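PDB 6C4L: yersinopine synthase from Yersinia pestis, which catalyses the NADPH-dependent reductive condensation of pyruvate with an aminobutanoate-histidine intermediate, the last step in making the metallophore yersinopine. Local coordinates for residues R212-N217 and D240-S245. Numbering follows the deposited sequence.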
loop_
_atom_site.group_PDB
_atom_site.type_symbol
_atom_site.label_atom_id
_atom_site.label_comp_id
_atom_site.label_asym_id
_atom_site.label_seq_id
_atom_site.Cartn_x
_atom_site.Cartn_y
_atom_site.Cartn_z
ATOM N N ARG A 212 10.413 14.796 -19.474
ATOM C CA ARG A 212 10.993 16.113 -19.629
ATOM C C ARG A 212 12.223 16.220 -18.738
ATOM O O ARG A 212 12.407 15.437 -17.809
ATOM C CB ARG A 212 9.980 17.210 -19.283
ATOM C CG ARG A 212 9.330 17.109 -17.932
ATOM C CD ARG A 212 8.246 18.188 -17.796
ATOM N NE ARG A 212 7.251 18.100 -18.877
ATOM C CZ ARG A 212 6.210 17.267 -18.884
ATOM N NH1 ARG A 212 5.991 16.442 -17.846
ATOM N NH2 ARG A 212 5.370 17.271 -19.926
ATOM N N ILE A 213 13.066 17.200 -19.065
ATOM C CA ILE A 213 14.273 17.545 -18.328
ATOM C C ILE A 213 14.250 19.055 -18.165
ATOM O O ILE A 213 13.942 19.776 -19.124
ATOM C CB ILE A 213 15.545 17.111 -19.089
ATOM C CG1 ILE A 213 15.574 15.597 -19.296
ATOM C CG2 ILE A 213 16.816 17.600 -18.385
ATOM C CD1 ILE A 213 15.735 14.796 -18.015
ATOM N N TYR A 214 14.553 19.535 -16.967
ATOM C CA TYR A 214 14.739 20.963 -16.747
ATOM C C TYR A 214 16.218 21.315 -16.885
ATOM O O TYR A 214 17.084 20.601 -16.373
ATOM C CB TYR A 214 14.229 21.355 -15.362
ATOM C CG TYR A 214 12.756 21.046 -15.205
ATOM C CD1 TYR A 214 12.337 19.784 -14.843
ATOM C CD2 TYR A 214 11.781 22.010 -15.471
ATOM C CE1 TYR A 214 10.963 19.483 -14.735
ATOM C CE2 TYR A 214 10.402 21.701 -15.350
ATOM C CZ TYR A 214 10.026 20.447 -14.973
ATOM O OH TYR A 214 8.687 20.134 -14.864
ATOM N N LEU A 215 16.507 22.421 -17.555
ATOM C CA LEU A 215 17.896 22.820 -17.724
ATOM C C LEU A 215 18.007 24.331 -17.682
ATOM O O LEU A 215 17.030 25.057 -17.864
ATOM C CB LEU A 215 18.494 22.263 -19.014
ATOM C CG LEU A 215 18.117 22.898 -20.365
ATOM C CD1 LEU A 215 18.944 22.234 -21.444
ATOM C CD2 LEU A 215 16.612 22.756 -20.692
ATOM N N ALA A 216 19.228 24.798 -17.431
ATOM C CA ALA A 216 19.507 26.225 -17.411
ATOM C C ALA A 216 21.005 26.426 -17.569
ATOM O O ALA A 216 21.790 25.543 -17.232
ATOM C CB ALA A 216 19.027 26.867 -16.111
ATOM N N ASN A 217 21.392 27.594 -18.087
ATOM C CA ASN A 217 22.756 28.056 -17.925
ATOM C C ASN A 217 22.774 29.185 -16.906
ATOM O O ASN A 217 21.741 29.582 -16.352
ATOM C CB ASN A 217 23.381 28.447 -19.271
ATOM C CG ASN A 217 22.709 29.631 -19.956
ATOM O OD1 ASN A 217 22.255 30.590 -19.331
ATOM N ND2 ASN A 217 22.693 29.570 -21.274
ATOM N N ASP A 240 11.146 16.205 -23.569
ATOM C CA ASP A 240 10.949 17.642 -23.469
ATOM C C ASP A 240 12.097 18.282 -22.706
ATOM O O ASP A 240 12.609 17.708 -21.750
ATOM C CB ASP A 240 9.632 17.945 -22.758
ATOM C CG ASP A 240 8.436 17.889 -23.703
ATOM O OD1 ASP A 240 8.647 18.039 -24.927
ATOM O OD2 ASP A 240 7.300 17.700 -23.222
ATOM N N THR A 241 12.490 19.476 -23.133
ATOM C CA THR A 241 13.445 20.309 -22.412
ATOM C C THR A 241 12.765 21.611 -22.013
ATOM O O THR A 241 12.170 22.290 -22.860
ATOM C CB THR A 241 14.661 20.607 -23.278
ATOM O OG1 THR A 241 14.223 21.089 -24.568
ATOM C CG2 THR A 241 15.505 19.340 -23.445
ATOM N N LEU A 242 12.849 21.956 -20.735
ATOM C CA LEU A 242 12.213 23.166 -20.210
ATOM C C LEU A 242 13.262 24.141 -19.676
ATOM O O LEU A 242 13.882 23.859 -18.634
ATOM C CB LEU A 242 11.209 22.808 -19.120
ATOM C CG LEU A 242 9.923 22.057 -19.509
ATOM C CD1 LEU A 242 9.120 22.788 -20.564
ATOM C CD2 LEU A 242 10.228 20.657 -19.999
ATOM N N PRO A 243 13.490 25.293 -20.317
ATOM C CA PRO A 243 14.524 26.215 -19.833
ATOM C C PRO A 243 14.081 26.903 -18.558
ATOM O O PRO A 243 12.908 27.239 -18.404
ATOM C CB PRO A 243 14.665 27.232 -20.979
ATOM C CG PRO A 243 13.764 26.758 -22.070
ATOM C CD PRO A 243 12.743 25.899 -21.428
ATOM N N CYS A 244 15.025 27.110 -17.635
ATOM C CA CYS A 244 14.744 27.739 -16.349
ATOM C C CYS A 244 15.522 29.043 -16.236
ATOM O O CYS A 244 16.462 29.285 -16.986
ATOM C CB CYS A 244 15.094 26.804 -15.188
ATOM S SG CYS A 244 14.210 25.240 -15.299
ATOM N N SER A 245 15.127 29.895 -15.284
ATOM C CA SER A 245 15.689 31.247 -15.242
ATOM C C SER A 245 17.091 31.303 -14.646
ATOM O O SER A 245 17.785 32.308 -14.823
ATOM C CB SER A 245 14.774 32.175 -14.441
ATOM O OG SER A 245 14.789 31.847 -13.068
#
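Strands 212-217 and 240-243 run parallel, their axes 25° apart, with I213 beside T241 and L215 beside P243. The backbones of I213 and L215 bond alternately to D240, L242 and C244: I213 N donates to D240 O, L242 N to I213 O, L215 N to L242 O and C244 N to L215 O, at 2.8 to 3.2 Å. On the face carrying R212 and Y214, the arginine runs alongside D240, and its bend at chi3 (56°) helps bring NH2 within 3.8 Å of D240 OD2, a long salt bridge; the stronger ion pair of R212 is with D328, which also takes the Y214 hydroxyl. L242 touches both R212 and Y214, CD2 against R212 CB (3.5 Å) and also near the edge of the guanidinium, CB against Y214 CD2 (3.8 Å). C244 SG comes up at the edge of the Y214 ring, a sulfur-aromatic contact. On the other face, L215 sends CD2 across to T241 CB (3.9 Å), and the T241 hydroxyl bonds to T231. These strands form a beta-alpha-beta unit with helix 225-235, which covers I213, L215 and T241 through L230 and L234. Strand 161-165 flanks 212-217 on its other edge, while helix 247-251 packs on A216 and C244.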